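PDB 5NLC: PipY from Synechococcus elongatus, which binds pyridoxal 5'-phosphate, the active form of vitamin B6, and is probably involved in the homeostasis of this cofactor. Local coordinates for residues E35-G40 with D61-T66; L159-T164 with W198-A203; D86-V91 with E98-I103. One frame throughout, in Å; residues are numbered along the deposited sequence.

The three contacts lie on one modified TIM barrel, a fold type III pyridoxal phosphate protein whose cofactor site is empty in this model. Along the chain contact 1 closes first, contact 3 follows and contact 2 comes last. Contact 1 joins helix 30-38 to the loop before strand 66-69, contact 3 strand 87-91 to the helix that follows it, and contact 2 the first turn of helix 161-181 to the short helix 198-203. Contacts 1 and 3 have centres 24 Å apart yet touch where Thr66 packs on Asp86 and Trp87. Contact 2 touches neither, its nearest atoms being about 16 Å from contact 1 and about 12 Å from contact 3; contacts 2 and 3 lie on opposite sides of the chain's centre.

Contact 1 of 3, residues E35-G40 with D61-T66; sequences EAYAAG and DLPDLT
The CA atoms of Tyr37 and Leu65, 8.1 Å from each other, are the nearest pair between the end of helix 30-38 in the modified TIM barrel and the irregular loop that leads to strand 66-69. After the helix the chain turns at Gly40 in a Schellman motif, whose positive phi suits a glycine.

With the backbones this far apart, the contact rests on side chains, Tyr37 projecting toward Leu62, Pro63 and Asp64. Leu62 CD2 lies over the centre of one face of the Tyr37 ring, 3.9 Å from the centroid and 11° off the normal, which defines a CH-pi contact. Leu62 CD1 rests against the same ring at CD2 of Tyr37, 3.9 Å away. Pro63, which contributes to a calcium site in a structure of this protein, brings its CD to 3.3 Å from Tyr37 OH. Arg42 adds a cation-pi contact to the tyrosine and a salt bridge to Asp64, so the two oxygens of Asp64 have different partners, OD1 the tyrosine hydroxyl and OD2 Arg42. The carboxylate plane stands 64° from that of the ring. With CG of Asp64 set between its backbone N and carbonyl carbon, OD1 arrives in the ring plane and accepts a hydrogen bond from Tyr37 OH, modelled at 2.4 Å, too short to be taken at face value.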
ATOM      1  N   GLU A  35      -4.196 -15.314  15.066  1.00 16.41           N
ATOM      2  CA  GLU A  35      -3.016 -16.183  15.054  1.00 17.42           C
ATOM      3  C   GLU A  35      -1.732 -15.465  14.533  1.00 17.39           C
ATOM      4  O   GLU A  35      -0.641 -15.630  15.121  1.00 17.41           O
ATOM      5  CB  GLU A  35      -3.297 -17.518  14.334  1.00 18.54           C
ATOM      6  CG  GLU A  35      -2.216 -18.563  14.420  1.00 20.12           C
ATOM      7  CD  GLU A  35      -2.564 -19.899  13.755  1.00 21.18           C
ATOM      8  OE1 GLU A  35      -3.779 -20.205  13.477  1.00 22.19           O
ATOM      9  OE2 GLU A  35      -1.617 -20.671  13.491  1.00 23.64           O
ATOM     10  N   ALA A  36      -1.872 -14.717  13.441  1.00 16.73           N
ATOM     11  CA  ALA A  36      -0.775 -13.953  12.910  1.00 16.98           C
ATOM     12  C   ALA A  36      -0.281 -12.901  13.837  1.00 16.71           C
ATOM     13  O   ALA A  36       0.932 -12.711  13.970  1.00 16.84           O
ATOM     14  CB  ALA A  36      -1.115 -13.360  11.559  1.00 17.20           C
ATOM     15  N   TYR A  37      -1.196 -12.216  14.488  1.00 16.99           N
ATOM     16  CA  TYR A  37      -0.860 -11.227  15.508  1.00 18.00           C
ATOM     17  C   TYR A  37      -0.039 -11.826  16.665  1.00 19.05           C
ATOM     18  O   TYR A  37       0.989 -11.273  17.098  1.00 18.55           O
ATOM     19  CB  TYR A  37      -2.124 -10.515  15.961  1.00 18.98           C
ATOM     20  CG  TYR A  37      -1.871  -9.321  16.859  1.00 19.71           C
ATOM     21  CD1 TYR A  37      -1.599  -9.510  18.208  1.00 21.25           C
ATOM     22  CD2 TYR A  37      -1.916  -8.038  16.367  1.00 20.39           C
ATOM     23  CE1 TYR A  37      -1.357  -8.434  19.062  1.00 22.89           C
ATOM     24  CE2 TYR A  37      -1.702  -6.929  17.233  1.00 22.05           C
ATOM     25  CZ  TYR A  37      -1.417  -7.158  18.548  1.00 22.66           C
ATOM     26  OH  TYR A  37      -1.148  -6.134  19.414  1.00 26.50           O
ATOM     27  N   ALA A  38      -0.439 -13.001  17.108  1.00 18.64           N
ATOM     28  CA  ALA A  38       0.279 -13.660  18.181  1.00 19.94           C
ATOM     29  C   ALA A  38       1.671 -14.007  17.757  1.00 20.05           C
ATOM     30  O   ALA A  38       2.542 -14.043  18.564  1.00 21.60           O
ATOM     31  CB  ALA A  38      -0.471 -14.938  18.565  1.00 19.87           C
ATOM     32  N   ALA A  39       1.870 -14.277  16.483  1.00 19.81           N
ATOM     33  CA  ALA A  39       3.215 -14.567  15.966  1.00 20.52           C
ATOM     34  C   ALA A  39       4.045 -13.320  15.713  1.00 21.14           C
ATOM     35  O   ALA A  39       5.211 -13.468  15.397  1.00 21.90           O
ATOM     36  CB  ALA A  39       3.120 -15.350  14.669  1.00 19.97           C
ATOM     37  N   GLY A  40       3.475 -12.133  15.856  1.00 20.38           N
ATOM     38  CA  GLY A  40       4.219 -10.879  15.762  1.00 21.34           C
ATOM     39  C   GLY A  40       3.760  -9.975  14.589  1.00 21.14           C
ATOM     40  O   GLY A  40       4.291  -8.862  14.426  1.00 20.67           O
ATOM     41  N   ASP A  61      -9.992  -4.774  19.879  1.00 28.18           N
ATOM     42  CA  ASP A  61      -9.193  -4.915  21.102  1.00 28.33           C
ATOM     43  C   ASP A  61      -7.690  -4.723  20.825  1.00 28.89           C
ATOM     44  O   ASP A  61      -6.990  -4.222  21.702  1.00 30.59           O
ATOM     45  CB  ASP A  61      -9.407  -6.279  21.755  1.00 27.78           C
ATOM     46  CG  ASP A  61      -9.011  -7.414  20.820  1.00 27.25           C
ATOM     47  OD1 ASP A  61      -9.646  -7.397  19.725  1.00 26.44           O
ATOM     48  OD2 ASP A  61      -8.066  -8.234  21.146  1.00 26.08           O
ATOM     49  N   LEU A  62      -7.188  -5.108  19.625  1.00 28.33           N
ATOM     50  CA  LEU A  62      -5.738  -5.153  19.314  1.00 28.80           C
ATOM     51  C   LEU A  62      -5.251  -3.723  19.112  1.00 31.96           C
ATOM     52  O   LEU A  62      -5.722  -3.047  18.204  1.00 31.76           O
ATOM     53  CB  LEU A  62      -5.455  -6.023  18.064  1.00 27.09           C
ATOM     54  CG  LEU A  62      -5.949  -7.499  18.188  1.00 27.36           C
ATOM     55  CD1 LEU A  62      -5.825  -8.228  16.849  1.00 26.86           C
ATOM     56  CD2 LEU A  62      -5.216  -8.321  19.214  1.00 27.43           C
ATOM     57  N   PRO A  63      -4.325  -3.259  19.956  1.00 34.94           N
ATOM     58  CA  PRO A  63      -4.071  -1.795  20.002  1.00 37.28           C
ATOM     59  C   PRO A  63      -3.230  -1.214  18.793  1.00 35.36           C
ATOM     60  O   PRO A  63      -3.400  -0.042  18.425  1.00 39.37           O
ATOM     61  CB  PRO A  63      -3.304  -1.653  21.329  1.00 38.43           C
ATOM     62  CG  PRO A  63      -2.450  -2.899  21.324  1.00 39.55           C
ATOM     63  CD  PRO A  63      -3.321  -4.002  20.739  1.00 37.54           C
ATOM     64  N   ASP A  64      -2.386  -2.038  18.190  1.00 33.77           N
ATOM     65  CA  ASP A  64      -1.350  -1.622  17.233  1.00 32.33           C
ATOM     66  C   ASP A  64      -1.409  -2.426  15.923  1.00 29.27           C
ATOM     67  O   ASP A  64      -0.421  -2.754  15.321  1.00 28.36           O
ATOM     68  CB  ASP A  64      -0.064  -1.853  17.910  1.00 34.62           C
ATOM     69  CG  ASP A  64       0.019  -3.217  18.483  1.00 37.57           C
ATOM     70  OD1 ASP A  64      -1.053  -3.962  18.498  1.00 36.39           O
ATOM     71  OD2 ASP A  64       1.148  -3.546  18.900  1.00 40.54           O
ATOM     72  N   LEU A  65      -2.612  -2.810  15.549  1.00 27.92           N
ATOM     73  CA  LEU A  65      -2.882  -3.429  14.296  1.00 27.08           C
ATOM     74  C   LEU A  65      -2.996  -2.258  13.306  1.00 24.48           C
ATOM     75  O   LEU A  65      -3.765  -1.342  13.538  1.00 24.02           O
ATOM     76  CB  LEU A  65      -4.185  -4.256  14.432  1.00 29.84           C
ATOM     77  CG  LEU A  65      -4.368  -5.398  13.435  1.00 31.33           C
ATOM     78  CD1 LEU A  65      -5.685  -6.072  13.761  1.00 34.53           C
ATOM     79  CD2 LEU A  65      -4.461  -4.836  12.019  1.00 31.83           C
ATOM     80  N   THR A  66      -2.207  -2.268  12.242  1.00 21.40           N
ATOM     81  CA  THR A  66      -2.274  -1.290  11.212  1.00 19.76           C
ATOM     82  C   THR A  66      -2.949  -1.872   9.942  1.00 18.87           C
ATOM     83  O   THR A  66      -2.494  -2.912   9.436  1.00 17.50           O
ATOM     84  CB  THR A  66      -0.866  -0.811  10.895  1.00 20.13           C
ATOM     85  OG1 THR A  66      -0.305  -0.230  12.050  1.00 20.06           O
ATOM     86  CG2 THR A  66      -0.831   0.203   9.817  1.00 19.89           C
TER

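Contact 2 of 3, residues L159-T164 with W198-A203; sequences LTAAET and WPLAVA
Leu200 CD1 meets Ala161 and Thr164, and the flat groups lie beside this contact: the indole of Trp198 in one segment, the Thr160 carbonyl and Glu163 carboxylate in the other. The indole has Pro199 CD over one face, 3.3 Å above the plane and displaced toward the rim. Its NE1 is hydrogen-bonded to Gln214 OE1, while Ile209 and Val211 of strand 208-211 also pack against the ring.

On the other segment, the peptide carbonyl of Thr160 is gripped on both faces. Thr164 OG1 donates to Thr160 O over 2.8 Å, tilted 36° out of the carbonyl plane, and Thr164 N bonds to that oxygen from the opposite face. Thr160 is the N-cap, its OG1 accepting from Glu163 N over 3.0 Å. In return the Glu163 carboxylate accepts from Thr160 N at OE1, 3.0 Å away, on its anti side and 29° out of plane.

Between the two segments, Leu200 is extended at its second torsion (chi2 178°), which carries CD1 to 3.6 Å from Ala161 O and to 3.9 Å from Thr164 CG2. The Thr164 and Leu200 side chains cross at about a right angle. Because CG2 of Thr164 lies anti to its own backbone N, the methyl is presented to Leu200 while OG1 remains bonded to Thr160. Phe168, one turn further along helix 161-181, extends this apolar surface against Leu200 and Ala201.

Thr164 has its side chain about 9 Å from that of Arg210, which binds pyridoxal 5'-phosphate in another structure of this protein, no cofactor being present in this model. The reciprocal Thr160-Glu163 bonds are a capping box, which starts a long helix of the TIM-type barrel beside the short helix 198-203.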
ATOM      1  N   LEU A 159       3.572  -9.451 -17.125  1.00 26.02           N
ATOM      2  CA  LEU A 159       4.901  -8.856 -17.307  1.00 24.30           C
ATOM      3  C   LEU A 159       6.032  -9.918 -17.047  1.00 22.52           C
ATOM      4  O   LEU A 159       5.955 -10.721 -16.108  1.00 22.34           O
ATOM      5  CB  LEU A 159       5.052  -7.696 -16.302  1.00 24.42           C
ATOM      6  CG  LEU A 159       5.850  -6.517 -16.785  1.00 25.25           C
ATOM      7  CD1 LEU A 159       5.212  -5.896 -18.015  1.00 26.52           C
ATOM      8  CD2 LEU A 159       6.079  -5.518 -15.675  1.00 24.48           C
ATOM      9  N   THR A 160       7.078  -9.915 -17.855  1.00 22.27           N
ATOM     10  CA  THR A 160       8.228 -10.816 -17.596  1.00 21.24           C
ATOM     11  C   THR A 160       8.972 -10.451 -16.311  1.00 19.47           C
ATOM     12  O   THR A 160       8.851  -9.371 -15.807  1.00 18.84           O
ATOM     13  CB  THR A 160       9.216 -10.850 -18.764  1.00 22.86           C
ATOM     14  OG1 THR A 160       9.966  -9.626 -18.836  1.00 22.60           O
ATOM     15  CG2 THR A 160       8.450 -11.118 -20.082  1.00 24.53           C
ATOM     16  N   ALA A 161       9.746 -11.385 -15.761  1.00 18.82           N
ATOM     17  CA  ALA A 161      10.587 -11.111 -14.609  1.00 18.06           C
ATOM     18  C   ALA A 161      11.534  -9.947 -14.934  1.00 17.81           C
ATOM     19  O   ALA A 161      11.674  -9.031 -14.138  1.00 17.16           O
ATOM     20  CB  ALA A 161      11.371 -12.392 -14.157  1.00 18.61           C
ATOM     21  N   ALA A 162      12.128  -9.952 -16.134  1.00 18.23           N
ATOM     22  CA  ALA A 162      13.038  -8.867 -16.523  1.00 18.82           C
ATOM     23  C   ALA A 162      12.353  -7.512 -16.584  1.00 18.73           C
ATOM     24  O   ALA A 162      12.870  -6.512 -16.057  1.00 18.68           O
ATOM     25  CB  ALA A 162      13.752  -9.214 -17.838  1.00 20.07           C
ATOM     26  N   GLU A 163      11.181  -7.490 -17.172  1.00 18.89           N
ATOM     27  CA  GLU A 163      10.406  -6.272 -17.334  1.00 19.66           C
ATOM     28  C   GLU A 163       9.947  -5.788 -15.931  1.00 18.13           C
ATOM     29  O   GLU A 163       9.864  -4.571 -15.675  1.00 17.58           O
ATOM     30  CB  GLU A 163       9.211  -6.509 -18.239  1.00 21.83           C
ATOM     31  CG  GLU A 163       9.501  -6.574 -19.710  1.00 25.79           C
ATOM     32  CD  GLU A 163       8.373  -7.205 -20.536  1.00 28.71           C
ATOM     33  OE1 GLU A 163       7.422  -7.878 -20.020  1.00 31.10           O
ATOM     34  OE2 GLU A 163       8.488  -7.114 -21.773  1.00 33.88           O
ATOM     35  N   THR A 164       9.670  -6.725 -15.013  1.00 16.67           N
ATOM     36  CA  THR A 164       9.312  -6.366 -13.654  1.00 16.17           C
ATOM     37  C   THR A 164      10.477  -5.761 -12.882  1.00 16.49           C
ATOM     38  O   THR A 164      10.326  -4.758 -12.167  1.00 17.04           O
ATOM     39  CB  THR A 164       8.740  -7.581 -12.900  1.00 16.63           C
ATOM     40  OG1 THR A 164       7.616  -8.039 -13.645  1.00 17.05           O
ATOM     41  CG2 THR A 164       8.392  -7.205 -11.475  1.00 16.97           C
ATOM     42  N   TRP A 198       7.779 -10.288  -5.100  1.00 17.45           N
ATOM     43  CA  TRP A 198       8.353  -9.482  -4.003  1.00 17.77           C
ATOM     44  C   TRP A 198       9.902  -9.592  -3.868  1.00 17.12           C
ATOM     45  O   TRP A 198      10.511  -8.648  -3.484  1.00 15.69           O
ATOM     46  CB  TRP A 198       7.660  -9.697  -2.629  1.00 19.47           C
ATOM     47  CG  TRP A 198       7.855 -11.055  -2.021  1.00 21.27           C
ATOM     48  CD1 TRP A 198       6.944 -12.094  -2.006  1.00 24.25           C
ATOM     49  CD2 TRP A 198       8.977 -11.511  -1.306  1.00 23.40           C
ATOM     50  NE1 TRP A 198       7.452 -13.181  -1.360  1.00 25.68           N
ATOM     51  CE2 TRP A 198       8.720 -12.874  -0.943  1.00 26.20           C
ATOM     52  CE3 TRP A 198      10.220 -10.955  -0.995  1.00 23.99           C
ATOM     53  CZ2 TRP A 198       9.627 -13.627  -0.212  1.00 27.28           C
ATOM     54  CZ3 TRP A 198      11.120 -11.713  -0.261  1.00 26.18           C
ATOM     55  CH2 TRP A 198      10.843 -13.054   0.080  1.00 27.71           C
ATOM     56  N   PRO A 199      10.513 -10.736  -4.197  1.00 17.17           N
ATOM     57  CA  PRO A 199      11.999 -10.709  -4.120  1.00 17.64           C
ATOM     58  C   PRO A 199      12.613  -9.677  -5.098  1.00 17.43           C
ATOM     59  O   PRO A 199      13.597  -9.020  -4.772  1.00 17.82           O
ATOM     60  CB  PRO A 199      12.390 -12.154  -4.442  1.00 18.86           C
ATOM     61  CG  PRO A 199      11.168 -12.967  -4.046  1.00 18.97           C
ATOM     62  CD  PRO A 199      10.006 -12.099  -4.430  1.00 18.35           C
ATOM     63  N   LEU A 200      12.028  -9.496  -6.276  1.00 17.38           N
ATOM     64  CA  LEU A 200      12.539  -8.490  -7.233  1.00 17.54           C
ATOM     65  C   LEU A 200      12.326  -7.092  -6.639  1.00 17.37           C
ATOM     66  O   LEU A 200      13.197  -6.194  -6.771  1.00 17.58           O
ATOM     67  CB  LEU A 200      11.849  -8.566  -8.566  1.00 17.47           C
ATOM     68  CG  LEU A 200      11.976  -9.883  -9.327  1.00 18.54           C
ATOM     69  CD1 LEU A 200      11.170  -9.796 -10.619  1.00 18.74           C
ATOM     70  CD2 LEU A 200      13.394 -10.264  -9.598  1.00 19.55           C
ATOM     71  N   ALA A 201      11.184  -6.924  -5.958  1.00 17.06           N
ATOM     72  CA  ALA A 201      10.822  -5.622  -5.376  1.00 16.34           C
ATOM     73  C   ALA A 201      11.780  -5.247  -4.273  1.00 16.77           C
ATOM     74  O   ALA A 201      12.307  -4.124  -4.264  1.00 16.69           O
ATOM     75  CB  ALA A 201       9.405  -5.674  -4.868  1.00 16.87           C
ATOM     76  N   VAL A 202      12.075  -6.192  -3.384  1.00 17.07           N
ATOM     77  CA  VAL A 202      12.977  -5.963  -2.281  1.00 17.67           C
ATOM     78  C   VAL A 202      14.365  -5.581  -2.809  1.00 18.52           C
ATOM     79  O   VAL A 202      14.966  -4.621  -2.327  1.00 17.93           O
ATOM     80  CB  VAL A 202      13.059  -7.185  -1.364  1.00 18.92           C
ATOM     81  CG1 VAL A 202      14.233  -7.105  -0.396  1.00 20.09           C
ATOM     82  CG2 VAL A 202      11.756  -7.435  -0.664  1.00 18.85           C
ATOM     83  N   ALA A 203      14.857  -6.292  -3.829  1.00 18.71           N
ATOM     84  CA  ALA A 203      16.186  -5.980  -4.362  1.00 19.39           C
ATOM     85  C   ALA A 203      16.198  -4.566  -4.986  1.00 19.23           C
ATOM     86  O   ALA A 203      17.249  -3.982  -5.094  1.00 19.56           O
ATOM     87  CB  ALA A 203      16.606  -7.023  -5.413  1.00 19.55           C
TER

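Contact 3 of 3, residues D86-V91 with E98-I103; sequences DWIHSV and ERLDRI. With PO4 (phosphate ion), chain C.
Phosphate O1 is gripped by two arginines of helix 94-107. Arg99 NE donates to O1 at 2.7 Å with an N-H...O angle of 165°, and Arg102 NH2 reaches the same O1 at 2.9 Å. A weak bond from Arg99 NH1 also ends there. Further bonds run from Arg99 NH1 to O4 (3.3 Å) and from Arg102 NH1 to O3 (3.2 Å); Arg79 NH2 binds the ion as well. The ion lies at the edge, in the plane, of both guanidiniums of helix 94-107. Bends at chi2 of Arg99 (79°) and at chi3 of Arg102 turn the two chains onto this one anion, which probably comes from the crystallisation liquor. A methionine in place of Arg99 has neither NE nor NH1 to donate, so phosphate O1 is likely to lose its shortest bond and O4 the bond from that arginine.

Leu100, next to Arg99 in the helix, points its side chain to the strand. Its two methyls divide the work: CD1 meets Val91 CG2 at 3.8 Å, and CD2 meets Ile88 CD1 at 3.9 Å, both pairs tip to tip. All three residues are buried, and these apolar contacts join the first strand and the helix of the beta-alpha-beta unit 87-91, 94-107, 112-116. Around them, Ala78 and Val82 of helix 78-84 touch Leu100, Ala81 of that helix touches Ile88, and Leu113 and Leu115 of strand 112-116 flank Ile88 and Val91 respectively.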
ATOM      1  N   ASP A  86      -5.622   2.891   8.091  1.00 17.61           N
ATOM      2  CA  ASP A  86      -4.476   3.705   8.489  1.00 17.53           C
ATOM      3  C   ASP A  86      -3.644   4.162   7.256  1.00 17.25           C
ATOM      4  O   ASP A  86      -3.157   5.279   7.224  1.00 18.13           O
ATOM      5  CB  ASP A  86      -3.618   2.844   9.444  1.00 17.94           C
ATOM      6  CG  ASP A  86      -4.413   2.416  10.669  1.00 19.20           C
ATOM      7  OD1 ASP A  86      -4.854   3.378  11.350  1.00 18.99           O
ATOM      8  OD2 ASP A  86      -4.703   1.203  10.849  1.00 19.78           O
ATOM      9  N   TRP A  87      -3.498   3.268   6.293  1.00 16.85           N
ATOM     10  CA  TRP A  87      -2.783   3.442   5.045  1.00 16.72           C
ATOM     11  C   TRP A  87      -3.697   3.142   3.883  1.00 16.69           C
ATOM     12  O   TRP A  87      -4.441   2.101   3.891  1.00 16.70           O
ATOM     13  CB  TRP A  87      -1.591   2.465   4.898  1.00 17.71           C
ATOM     14  CG  TRP A  87      -0.386   2.836   5.690  1.00 18.44           C
ATOM     15  CD1 TRP A  87      -0.216   2.617   6.992  1.00 18.89           C
ATOM     16  CD2 TRP A  87       0.813   3.476   5.226  1.00 19.15           C
ATOM     17  NE1 TRP A  87       0.993   3.102   7.416  1.00 19.44           N
ATOM     18  CE2 TRP A  87       1.655   3.614   6.339  1.00 19.89           C
ATOM     19  CE3 TRP A  87       1.245   3.960   3.991  1.00 18.99           C
ATOM     20  CZ2 TRP A  87       2.896   4.264   6.275  1.00 20.05           C
ATOM     21  CZ3 TRP A  87       2.526   4.536   3.912  1.00 19.46           C
ATOM     22  CH2 TRP A  87       3.289   4.737   5.043  1.00 19.79           C
ATOM     23  N   ILE A  88      -3.623   4.001   2.866  1.00 15.99           N
ATOM     24  CA  ILE A  88      -4.316   3.754   1.610  1.00 16.38           C
ATOM     25  C   ILE A  88      -3.269   3.799   0.519  1.00 16.56           C
ATOM     26  O   ILE A  88      -2.688   4.861   0.283  1.00 17.08           O
ATOM     27  CB  ILE A  88      -5.438   4.799   1.369  1.00 16.82           C
ATOM     28  CG1 ILE A  88      -6.424   4.782   2.508  1.00 17.23           C
ATOM     29  CG2 ILE A  88      -6.045   4.563  -0.016  1.00 17.34           C
ATOM     30  CD1 ILE A  88      -7.423   5.914   2.478  1.00 17.33           C
ATOM     31  N   HIS A  89      -2.992   2.644  -0.119  1.00 16.87           N
ATOM     32  CA  HIS A  89      -1.882   2.542  -1.101  1.00 16.95           C
ATOM     33  C   HIS A  89      -2.266   2.894  -2.515  1.00 17.67           C
ATOM     34  O   HIS A  89      -1.400   3.129  -3.337  1.00 19.80           O
ATOM     35  CB  HIS A  89      -1.273   1.137  -1.079  1.00 17.17           C
ATOM     36  CG  HIS A  89      -0.609   0.799   0.215  1.00 17.59           C
ATOM     37  ND1 HIS A  89       0.741   0.542   0.291  1.00 17.95           N
ATOM     38  CD2 HIS A  89      -1.095   0.664   1.484  1.00 17.37           C
ATOM     39  CE1 HIS A  89       1.055   0.254   1.549  1.00 18.86           C
ATOM     40  NE2 HIS A  89      -0.036   0.308   2.293  1.00 17.35           N
ATOM     41  N   SER A  90      -3.545   2.996  -2.834  1.00 17.61           N
ATOM     42  CA  SER A  90      -3.987   2.987  -4.189  1.00 17.74           C
ATOM     43  C   SER A  90      -4.497   4.341  -4.577  1.00 17.53           C
ATOM     44  O   SER A  90      -5.538   4.465  -5.232  1.00 18.46           O
ATOM     45  CB  SER A  90      -5.100   1.962  -4.320  1.00 19.03           C
ATOM     46  OG  SER A  90      -6.097   2.136  -3.291  1.00 19.54           O
ATOM     47  N   VAL A  91      -3.846   5.397  -4.138  1.00 16.90           N
ATOM     48  CA  VAL A  91      -4.345   6.722  -4.523  1.00 16.81           C
ATOM     49  C   VAL A  91      -3.911   7.014  -5.938  1.00 17.30           C
ATOM     50  O   VAL A  91      -2.763   7.298  -6.174  1.00 17.21           O
ATOM     51  CB  VAL A  91      -3.860   7.776  -3.569  1.00 16.14           C
ATOM     52  CG1 VAL A  91      -4.491   9.100  -3.895  1.00 16.46           C
ATOM     53  CG2 VAL A  91      -4.297   7.337  -2.160  1.00 16.33           C
ATOM     54  N   GLU A  98      -7.438  14.574  -3.394  1.00 18.59           N
ATOM     55  CA  GLU A  98      -8.233  15.743  -2.910  1.00 20.15           C
ATOM     56  C   GLU A  98      -9.431  15.344  -2.075  1.00 19.46           C
ATOM     57  O   GLU A  98      -9.722  15.946  -1.010  1.00 19.17           O
ATOM     58  CB  GLU A  98      -8.650  16.653  -4.072  1.00 22.15           C
ATOM     59  CG  GLU A  98      -9.245  17.945  -3.511  1.00 25.34           C
ATOM     60  CD  GLU A  98      -9.376  19.084  -4.471  1.00 28.49           C
ATOM     61  OE1 GLU A  98      -9.764  18.875  -5.642  1.00 31.48           O
ATOM     62  OE2 GLU A  98      -9.103  20.234  -4.002  1.00 31.91           O
ATOM     63  N   ARG A  99     -10.156  14.336  -2.561  1.00 19.95           N
ATOM     64  CA  ARG A  99     -11.350  13.844  -1.892  1.00 21.29           C
ATOM     65  C   ARG A  99     -10.990  13.272  -0.506  1.00 19.84           C
ATOM     66  O   ARG A  99     -11.621  13.629   0.508  1.00 19.86           O
ATOM     67  CB  ARG A  99     -12.029  12.792  -2.770  1.00 23.22           C
ATOM     68  CG  ARG A  99     -13.332  12.209  -2.260  1.00 26.65           C
ATOM     69  CD  ARG A  99     -14.456  13.137  -2.522  1.00 30.31           C
ATOM     70  NE  ARG A  99     -15.757  12.548  -2.274  1.00 33.71           N
ATOM     71  CZ  ARG A  99     -16.561  12.018  -3.193  1.00 35.95           C
ATOM     72  NH1 ARG A  99     -17.731  11.543  -2.800  1.00 36.79           N
ATOM     73  NH2 ARG A  99     -16.233  11.950  -4.490  1.00 35.50           N
ATOM     74  N   LEU A 100      -9.954  12.431  -0.431  1.00 17.88           N
ATOM     75  CA  LEU A 100      -9.496  11.894   0.856  1.00 17.95           C
ATOM     76  C   LEU A 100      -9.093  13.027   1.855  1.00 18.21           C
ATOM     77  O   LEU A 100      -9.359  12.955   3.068  1.00 17.24           O
ATOM     78  CB  LEU A 100      -8.313  10.965   0.644  1.00 17.77           C
ATOM     79  CG  LEU A 100      -8.653   9.636  -0.117  1.00 17.39           C
ATOM     80  CD1 LEU A 100      -7.367   8.946  -0.597  1.00 17.74           C
ATOM     81  CD2 LEU A 100      -9.467   8.719   0.791  1.00 17.98           C
ATOM     82  N   ASP A 101      -8.405  14.007   1.343  1.00 18.31           N
ATOM     83  CA  ASP A 101      -7.973  15.158   2.153  1.00 19.68           C
ATOM     84  C   ASP A 101      -9.189  15.939   2.709  1.00 20.14           C
ATOM     85  O   ASP A 101      -9.197  16.321   3.877  1.00 19.90           O
ATOM     86  CB  ASP A 101      -7.064  16.069   1.340  1.00 20.12           C
ATOM     87  CG  ASP A 101      -6.529  17.236   2.168  1.00 21.96           C
ATOM     88  OD1 ASP A 101      -5.557  17.029   2.908  1.00 23.02           O
ATOM     89  OD2 ASP A 101      -7.096  18.333   2.066  1.00 22.70           O
ATOM     90  N   ARG A 102     -10.208  16.144   1.891  1.00 21.12           N
ATOM     91  CA  ARG A 102     -11.386  16.868   2.319  1.00 22.84           C
ATOM     92  C   ARG A 102     -12.108  16.061   3.445  1.00 21.67           C
ATOM     93  O   ARG A 102     -12.422  16.587   4.507  1.00 19.10           O
ATOM     94  CB  ARG A 102     -12.319  17.110   1.157  1.00 25.60           C
ATOM     95  CG  ARG A 102     -13.619  17.785   1.598  1.00 30.55           C
ATOM     96  CD  ARG A 102     -14.520  18.216   0.443  1.00 34.77           C
ATOM     97  NE  ARG A 102     -15.085  17.106  -0.333  1.00 38.50           N
ATOM     98  CZ  ARG A 102     -15.971  16.194   0.103  1.00 41.81           C
ATOM     99  NH1 ARG A 102     -16.424  16.162   1.364  1.00 43.60           N
ATOM    100  NH2 ARG A 102     -16.403  15.271  -0.760  1.00 42.84           N
ATOM    101  N   ILE A 103     -12.281  14.764   3.216  1.00 20.51           N
ATOM    102  CA  ILE A 103     -12.920  13.885   4.173  1.00 21.43           C
ATOM    103  C   ILE A 103     -12.103  13.748   5.423  1.00 20.57           C
ATOM    104  O   ILE A 103     -12.663  13.845   6.532  1.00 20.80           O
ATOM    105  CB  ILE A 103     -13.220  12.502   3.568  1.00 22.45           C
ATOM    106  CG1 ILE A 103     -14.274  12.634   2.441  1.00 23.91           C
ATOM    107  CG2 ILE A 103     -13.776  11.553   4.639  1.00 23.70           C
ATOM    108  CD1 ILE A 103     -14.294  11.414   1.483  1.00 24.95           C
TER
HETATM  109  P   PO4 C 301     -18.373  12.575   0.732  1.00 68.30           P
HETATM  110  O1  PO4 C 301     -17.009  12.614   0.102  1.00 68.02           O
HETATM  111  O2  PO4 C 301     -18.607  11.220   1.364  1.00 60.77           O
HETATM  112  O3  PO4 C 301     -18.439  13.659   1.790  1.00 63.86           O
HETATM  113  O4  PO4 C 301     -19.415  12.865  -0.331  1.00 66.32           O